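Local coordinates for protein leucine aminopeptidase 1, chloroplastic (Solanum lycopersicum, PDB 5D8N) that removes N-terminal amino acids, preferably leucine, from peptides as a magnesium-dependent homohexameric M17 aminopeptidase, and also acts as a molecular chaperone, at residues F279-E290 / R343-A354. The protein carries 1 engineered substitution. Sequence-based numbering, arbitrary orientation.
Sequences FIHLCFKTPTKE and RPSRVEVHFIVA
Strands 278-284 and 347-358 run antiparallel as neighbours in the mixed sheet of the M17 catalytic domain. Ile280, Leu282 and Phe284 exchange paired backbone hydrogen bonds with Val353, Phe351 and Val349. On one face, His281 NE2 and His350 ND1 share a hydrogen bond of 2.9 Å, rim to rim, with the ring planes 28° apart. The His281 ring reaches across because its CG lies anti to the backbone N (chi1 -176°). Cys283 SG sits over a face of the His350 ring, 3.9 Å from its centroid. His350 NE2 donates to Glu348 OE2 at 2.7 Å. On the other face, which helices 229-242 and 327-342 cover, Phe351 CE1 meets Phe284 CB edge-on at 3.8 Å. The Phe284 rim continues to Pro344, CZ to CD 3.6 Å. Beyond the strands, a water bridges Thr286 N to Pro344 O and Val347 O. Glu290 OE2 takes the Arg346 N-H on its anti lone pair at 2.9 Å and also pairs with Lys292. Thr288 OG1 donates to Glu290 OE1. With an alanine here, Arg346 N, Lys292 and Thr288 would probably lose this acceptor, freeing the loop to shift. The Glu348-His350-His281 bonds hold both rings' rotations, and the carboxylate probably polarises His350.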
ATOM      1  N   PHE A 279     -26.388  13.722 -25.129  1.00 20.99           N
ATOM      2  CA  PHE A 279     -25.619  13.134 -26.214  1.00 20.27           C
ATOM      3  C   PHE A 279     -25.581  14.189 -27.316  1.00 19.61           C
ATOM      4  O   PHE A 279     -26.611  14.592 -27.845  1.00 20.08           O
ATOM      5  CB  PHE A 279     -26.290  11.826 -26.650  1.00 19.92           C
ATOM      6  CG  PHE A 279     -25.487  11.030 -27.637  1.00 21.82           C
ATOM      7  CD1 PHE A 279     -25.519  11.334 -28.992  1.00 22.14           C
ATOM      8  CD2 PHE A 279     -24.815   9.893 -27.227  1.00 21.01           C
ATOM      9  CE1 PHE A 279     -24.792  10.584 -29.903  1.00 21.75           C
ATOM     10  CE2 PHE A 279     -24.102   9.142 -28.136  1.00 21.70           C
ATOM     11  CZ  PHE A 279     -24.071   9.489 -29.470  1.00 20.12           C
ATOM     12  N   ILE A 280     -24.381  14.628 -27.642  1.00 19.29           N
ATOM     13  CA  ILE A 280     -24.155  15.735 -28.539  1.00 21.49           C
ATOM     14  C   ILE A 280     -23.806  15.253 -29.932  1.00 21.58           C
ATOM     15  O   ILE A 280     -22.864  14.473 -30.128  1.00 20.27           O
ATOM     16  CB  ILE A 280     -23.003  16.610 -28.014  1.00 21.92           C
ATOM     17  CG1 ILE A 280     -23.369  17.216 -26.664  1.00 20.91           C
ATOM     18  CG2 ILE A 280     -22.693  17.706 -29.011  1.00 24.01           C
ATOM     19  CD1 ILE A 280     -22.176  17.772 -25.919  1.00 24.13           C
ATOM     20  N   HIS A 281     -24.581  15.725 -30.905  1.00 23.03           N
ATOM     21  CA  HIS A 281     -24.333  15.428 -32.314  1.00 22.31           C
ATOM     22  C   HIS A 281     -24.312  16.686 -33.179  1.00 21.61           C
ATOM     23  O   HIS A 281     -25.342  17.307 -33.422  1.00 23.73           O
ATOM     24  CB  HIS A 281     -25.376  14.436 -32.831  1.00 21.86           C
ATOM     25  CG  HIS A 281     -25.147  13.993 -34.239  1.00 23.21           C
ATOM     26  ND1 HIS A 281     -26.143  13.431 -35.012  1.00 23.22           N
ATOM     27  CD2 HIS A 281     -24.070  14.132 -35.056  1.00 24.24           C
ATOM     28  CE1 HIS A 281     -25.650  13.130 -36.203  1.00 23.92           C
ATOM     29  NE2 HIS A 281     -24.402  13.564 -36.266  1.00 22.66           N
ATOM     30  N   LEU A 282     -23.129  17.099 -33.594  1.00 21.10           N
ATOM     31  CA  LEU A 282     -22.993  18.195 -34.557  1.00 20.86           C
ATOM     32  C   LEU A 282     -22.646  17.601 -35.902  1.00 20.94           C
ATOM     33  O   LEU A 282     -21.976  16.559 -35.977  1.00 21.61           O
ATOM     34  CB  LEU A 282     -21.858  19.131 -34.162  1.00 19.68           C
ATOM     35  CG  LEU A 282     -22.009  19.888 -32.849  1.00 20.95           C
ATOM     36  CD1 LEU A 282     -20.700  20.577 -32.481  1.00 21.14           C
ATOM     37  CD2 LEU A 282     -23.096  20.931 -32.988  1.00 23.21           C
ATOM     38  N   CYS A 283     -23.112  18.257 -36.957  1.00 22.39           N
ATOM     39  CA  CYS A 283     -22.755  17.875 -38.319  1.00 23.51           C
ATOM     40  C   CYS A 283     -22.342  19.084 -39.145  1.00 23.80           C
ATOM     41  O   CYS A 283     -23.109  20.048 -39.265  1.00 24.57           O
ATOM     42  CB  CYS A 283     -23.921  17.186 -39.019  1.00 26.65           C
ATOM     43  SG  CYS A 283     -23.445  16.522 -40.647  1.00 31.52           S
ATOM     44  N   PHE A 284     -21.124  19.036 -39.671  1.00 21.69           N
ATOM     45  CA  PHE A 284     -20.632  20.056 -40.573  1.00 23.79           C
ATOM     46  C   PHE A 284     -20.782  19.581 -42.004  1.00 24.94           C
ATOM     47  O   PHE A 284     -20.344  18.473 -42.329  1.00 23.68           O
ATOM     48  CB  PHE A 284     -19.159  20.407 -40.316  1.00 24.60           C
ATOM     49  CG  PHE A 284     -18.543  21.202 -41.428  1.00 24.27           C
ATOM     50  CD1 PHE A 284     -18.667  22.563 -41.454  1.00 23.42           C
ATOM     51  CD2 PHE A 284     -17.958  20.561 -42.517  1.00 26.60           C
ATOM     52  CE1 PHE A 284     -18.204  23.279 -42.535  1.00 23.39           C
ATOM     53  CE2 PHE A 284     -17.516  21.272 -43.619  1.00 24.50           C
ATOM     54  CZ  PHE A 284     -17.645  22.642 -43.623  1.00 24.07           C
ATOM     55  N   LYS A 285     -21.187  20.515 -42.867  1.00 26.99           N
ATOM     56  CA  LYS A 285     -21.337  20.276 -44.306  1.00 31.54           C
ATOM     57  C   LYS A 285     -21.563  21.628 -44.996  1.00 29.43           C
ATOM     58  O   LYS A 285     -22.473  22.337 -44.568  1.00 28.60           O
ATOM     59  CB  LYS A 285     -22.630  19.445 -44.414  1.00 39.43           C
ATOM     60  CG  LYS A 285     -23.070  18.904 -45.751  1.00 52.71           C
ATOM     61  CD  LYS A 285     -24.102  17.792 -45.582  1.00 66.84           C
ATOM     62  CE  LYS A 285     -25.371  18.161 -44.809  1.00 75.73           C
ATOM     63  NZ  LYS A 285     -25.470  17.550 -43.443  1.00 72.35           N
ATOM     64  N   THR A 286     -20.823  21.992 -46.046  1.00 31.33           N
ATOM     65  CA  THR A 286     -21.247  23.134 -46.886  1.00 33.98           C
ATOM     66  C   THR A 286     -22.472  22.751 -47.739  1.00 34.53           C
ATOM     67  O   THR A 286     -22.668  21.574 -48.043  1.00 30.84           O
ATOM     68  CB  THR A 286     -20.158  23.649 -47.839  1.00 32.41           C
ATOM     69  OG1 THR A 286     -19.680  22.555 -48.626  1.00 32.85           O
ATOM     70  CG2 THR A 286     -19.007  24.269 -47.077  1.00 35.25           C
ATOM     71  N   PRO A 287     -23.378  23.711 -48.001  1.00 36.65           N
ATOM     72  CA  PRO A 287     -24.651  23.391 -48.672  1.00 42.38           C
ATOM     73  C   PRO A 287     -24.508  22.920 -50.135  1.00 43.05           C
ATOM     74  O   PRO A 287     -25.437  22.368 -50.716  1.00 45.79           O
ATOM     75  CB  PRO A 287     -25.410  24.719 -48.661  1.00 46.55           C
ATOM     76  CG  PRO A 287     -24.731  25.566 -47.649  1.00 46.05           C
ATOM     77  CD  PRO A 287     -23.300  25.112 -47.552  1.00 43.00           C
ATOM     78  N   THR A 288     -23.305  23.028 -50.689  1.00 41.24           N
ATOM     79  CA  THR A 288     -23.071  22.670 -52.071  1.00 44.22           C
ATOM     80  C   THR A 288     -23.180  21.162 -52.270  1.00 50.94           C
ATOM     81  O   THR A 288     -23.162  20.412 -51.298  1.00 56.62           O
ATOM     82  CB  THR A 288     -21.703  23.182 -52.550  1.00 46.98           C
ATOM     83  OG1 THR A 288     -20.659  22.673 -51.717  1.00 45.38           O
ATOM     84  CG2 THR A 288     -21.648  24.710 -52.520  1.00 50.92           C
ATOM     85  N   LYS A 289     -23.311  20.725 -53.521  1.00 51.55           N
ATOM     86  CA  LYS A 289     -23.787  19.376 -53.813  1.00 57.73           C
ATOM     87  C   LYS A 289     -22.756  18.480 -54.514  1.00 45.90           C
ATOM     88  O   LYS A 289     -23.077  17.363 -54.891  1.00 49.97           O
ATOM     89  CB  LYS A 289     -25.092  19.431 -54.619  1.00 67.20           C
ATOM     90  CG  LYS A 289     -26.326  19.801 -53.807  1.00 65.38           C
ATOM     91  CD  LYS A 289     -27.538  19.995 -54.710  1.00 72.63           C
ATOM     92  CE  LYS A 289     -27.903  18.722 -55.459  1.00 83.92           C
ATOM     93  NZ  LYS A 289     -29.182  18.822 -56.218  1.00 89.64           N
ATOM     94  N   GLU A 290     -21.487  18.865 -54.511  1.00 45.04           N
ATOM     95  CA  GLU A 290     -20.432  17.927 -54.864  1.00 45.12           C
ATOM     96  C   GLU A 290     -20.390  16.722 -53.901  1.00 47.24           C
ATOM     97  O   GLU A 290     -21.042  16.732 -52.849  1.00 38.74           O
ATOM     98  CB  GLU A 290     -19.083  18.647 -54.911  1.00 49.50           C
ATOM     99  CG  GLU A 290     -18.369  18.852 -53.572  1.00 55.07           C
ATOM    100  CD  GLU A 290     -19.036  19.842 -52.621  1.00 54.87           C
ATOM    101  OE1 GLU A 290     -20.009  20.527 -52.996  1.00 55.81           O
ATOM    102  OE2 GLU A 290     -18.588  19.951 -51.459  1.00 53.22           O
ATOM    103  N   ARG A 343     -14.609  26.123 -43.284  1.00 29.07           N
ATOM    104  CA  ARG A 343     -15.628  25.748 -44.294  1.00 30.19           C
ATOM    105  C   ARG A 343     -15.087  24.913 -45.430  1.00 26.19           C
ATOM    106  O   ARG A 343     -15.352  25.209 -46.576  1.00 29.09           O
ATOM    107  CB  ARG A 343     -16.274  26.967 -44.952  1.00 28.76           C
ATOM    108  CG  ARG A 343     -17.050  27.844 -44.007  1.00 33.49           C
ATOM    109  CD  ARG A 343     -17.478  29.104 -44.746  1.00 43.23           C
ATOM    110  NE  ARG A 343     -18.611  28.849 -45.645  1.00 39.64           N
ATOM    111  CZ  ARG A 343     -19.892  29.015 -45.318  1.00 36.22           C
ATOM    112  NH1 ARG A 343     -20.242  29.363 -44.081  1.00 35.20           N
ATOM    113  NH2 ARG A 343     -20.840  28.659 -46.183  1.00 36.96           N
ATOM    114  N   PRO A 344     -14.484  23.766 -45.128  1.00 26.86           N
ATOM    115  CA  PRO A 344     -14.048  22.936 -46.246  1.00 26.82           C
ATOM    116  C   PRO A 344     -15.207  22.325 -47.023  1.00 28.04           C
ATOM    117  O   PRO A 344     -16.208  21.898 -46.453  1.00 28.25           O
ATOM    118  CB  PRO A 344     -13.231  21.844 -45.568  1.00 27.75           C
ATOM    119  CG  PRO A 344     -13.773  21.786 -44.175  1.00 28.97           C
ATOM    120  CD  PRO A 344     -14.127  23.200 -43.821  1.00 26.06           C
ATOM    121  N   SER A 345     -15.037  22.207 -48.333  1.00 29.86           N
ATOM    122  CA  SER A 345     -15.980  21.481 -49.171  1.00 35.98           C
ATOM    123  C   SER A 345     -15.497  20.039 -49.246  1.00 32.76           C
ATOM    124  O   SER A 345     -14.419  19.698 -48.744  1.00 30.42           O
ATOM    125  CB  SER A 345     -16.054  22.111 -50.572  1.00 44.86           C
ATOM    126  OG  SER A 345     -14.777  22.043 -51.194  1.00 47.34           O
ATOM    127  N   ARG A 346     -16.300  19.190 -49.870  0.55 35.38           N
ATOM    128  CA  ARG A 346     -15.917  17.800 -50.131  0.55 36.21           C
ATOM    129  C   ARG A 346     -15.887  16.927 -48.872  0.55 30.55           C
ATOM    130  O   ARG A 346     -15.534  15.752 -48.963  0.55 29.22           O
ATOM    131  CB  ARG A 346     -14.583  17.707 -50.892  0.55 43.27           C
ATOM    132  CG  ARG A 346     -14.576  18.400 -52.252  0.55 55.52           C
ATOM    133  CD  ARG A 346     -13.154  18.639 -52.771  0.55 63.97           C
ATOM    134  NE  ARG A 346     -12.222  17.545 -52.481  0.55 63.72           N
ATOM    135  CZ  ARG A 346     -11.080  17.671 -51.807  0.55 61.07           C
ATOM    136  NH1 ARG A 346     -10.677  18.852 -51.349  0.55 61.69           N
ATOM    137  NH2 ARG A 346     -10.335  16.597 -51.576  0.55 53.02           N
ATOM    138  N   VAL A 347     -16.321  17.447 -47.726  0.55 27.81           N
ATOM    139  CA  VAL A 347     -16.395  16.646 -46.493  0.55 25.39           C
ATOM    140  C   VAL A 347     -17.697  16.902 -45.742  0.55 24.17           C
ATOM    141  O   VAL A 347     -18.230  18.018 -45.664  0.55 23.57           O
ATOM    142  CB  VAL A 347     -15.222  16.873 -45.504  0.55 24.82           C
ATOM    143  CG1 VAL A 347     -13.900  16.365 -46.060  0.55 24.11           C
ATOM    144  CG2 VAL A 347     -15.089  18.346 -45.145  0.55 25.18           C
ATOM    145  N   GLU A 348     -18.186  15.831 -45.139  1.00 24.36           N
ATOM    146  CA  GLU A 348     -19.260  15.910 -44.171  1.00 25.28           C
ATOM    147  C   GLU A 348     -18.697  15.342 -42.882  1.00 24.96           C
ATOM    148  O   GLU A 348     -18.197  14.224 -42.888  1.00 24.15           O
ATOM    149  CB  GLU A 348     -20.477  15.116 -44.651  1.00 26.84           C
ATOM    150  CG  GLU A 348     -21.625  15.004 -43.662  1.00 31.53           C
ATOM    151  CD  GLU A 348     -22.762  14.121 -44.172  1.00 37.39           C
ATOM    152  OE1 GLU A 348     -23.233  14.315 -45.311  1.00 40.27           O
ATOM    153  OE2 GLU A 348     -23.257  13.263 -43.414  1.00 37.62           O
ATOM    154  N   VAL A 349     -18.724  16.123 -41.807  1.00 23.86           N
ATOM    155  CA  VAL A 349     -18.076  15.711 -40.559  1.00 24.20           C
ATOM    156  C   VAL A 349     -19.079  15.685 -39.424  1.00 24.24           C
ATOM    157  O   VAL A 349     -19.707  16.703 -39.094  1.00 23.13           O
ATOM    158  CB  VAL A 349     -16.925  16.648 -40.149  1.00 25.47           C
ATOM    159  CG1 VAL A 349     -16.194  16.101 -38.934  1.00 24.43           C
ATOM    160  CG2 VAL A 349     -15.917  16.787 -41.275  1.00 27.06           C
ATOM    161  N   HIS A 350     -19.179  14.523 -38.792  1.00 21.37           N
ATOM    162  CA  HIS A 350     -20.025  14.372 -37.614  1.00 21.37           C
ATOM    163  C   HIS A 350     -19.188  14.436 -36.343  1.00 20.37           C
ATOM    164  O   HIS A 350     -18.124  13.806 -36.258  1.00 20.69           O
ATOM    165  CB  HIS A 350     -20.739  13.033 -37.700  1.00 21.89           C
ATOM    166  CG  HIS A 350     -21.652  12.933 -38.875  1.00 22.08           C
ATOM    167  ND1 HIS A 350     -23.010  13.112 -38.770  1.00 24.80           N
ATOM    168  CD2 HIS A 350     -21.407  12.661 -40.174  1.00 24.24           C
ATOM    169  CE1 HIS A 350     -23.555  13.042 -39.970  1.00 27.89           C
ATOM    170  NE2 HIS A 350     -22.612  12.697 -40.826  1.00 26.20           N
ATOM    171  N   PHE A 351     -19.574  15.336 -35.449  1.00 19.50           N
ATOM    172  CA  PHE A 351     -18.895  15.492 -34.170  1.00 19.88           C
ATOM    173  C   PHE A 351     -19.787  14.938 -33.062  1.00 19.17           C
ATOM    174  O   PHE A 351     -20.914  15.402 -32.877  1.00 19.37           O
ATOM    175  CB  PHE A 351     -18.588  16.964 -33.880  1.00 20.62           C
ATOM    176  CG  PHE A 351     -17.918  17.700 -34.992  1.00 20.15           C
ATOM    177  CD1 PHE A 351     -18.647  18.143 -36.095  1.00 21.14           C
ATOM    178  CD2 PHE A 351     -16.556  17.906 -34.974  1.00 21.09           C
ATOM    179  CE1 PHE A 351     -18.014  18.859 -37.096  1.00 21.71           C
ATOM    180  CE2 PHE A 351     -15.900  18.530 -36.022  1.00 21.25           C
ATOM    181  CZ  PHE A 351     -16.623  19.012 -37.087  1.00 20.85           C
ATOM    182  N   ILE A 352     -19.308  13.912 -32.362  1.00 19.64           N
ATOM    183  CA  ILE A 352     -20.152  13.134 -31.450  1.00 19.54           C
ATOM    184  C   ILE A 352     -19.540  12.992 -30.061  1.00 18.92           C
ATOM    185  O   ILE A 352     -18.382  12.618 -29.942  1.00 19.27           O
ATOM    186  CB  ILE A 352     -20.412  11.759 -32.069  1.00 19.96           C
ATOM    187  CG1 ILE A 352     -21.285  11.907 -33.316  1.00 21.89           C
ATOM    188  CG2 ILE A 352     -21.087  10.839 -31.072  1.00 22.01           C
ATOM    189  CD1 ILE A 352     -21.197  10.738 -34.259  1.00 22.15           C
ATOM    190  N   VAL A 353     -20.275  13.434 -29.044  1.00 18.05           N
ATOM    191  CA  VAL A 353     -19.855  13.343 -27.659  1.00 18.53           C
ATOM    192  C   VAL A 353     -21.001  12.858 -26.774  1.00 20.22           C
ATOM    193  O   VAL A 353     -22.039  13.518 -26.668  1.00 18.72           O
ATOM    194  CB  VAL A 353     -19.401  14.701 -27.110  1.00 19.26           C
ATOM    195  CG1 VAL A 353     -19.049  14.578 -25.633  1.00 18.62           C
ATOM    196  CG2 VAL A 353     -18.177  15.206 -27.866  1.00 19.53           C
ATOM    197  N   ALA A 354     -20.816  11.691 -26.160  1.00 21.47           N
ATOM    198  CA  ALA A 354     -21.769  11.191 -25.179  1.00 19.91           C
ATOM    199  C   ALA A 354     -21.415  11.719 -23.794  1.00 19.01           C
ATOM    200  O   ALA A 354     -20.551  11.156 -23.093  1.00 18.47           O
ATOM    201  CB  ALA A 354     -21.789   9.673 -25.188  1.00 21.22           C
TER
HETATM  202  O   HOH W   1     -18.401  20.377 -47.080  1.00 25.55           O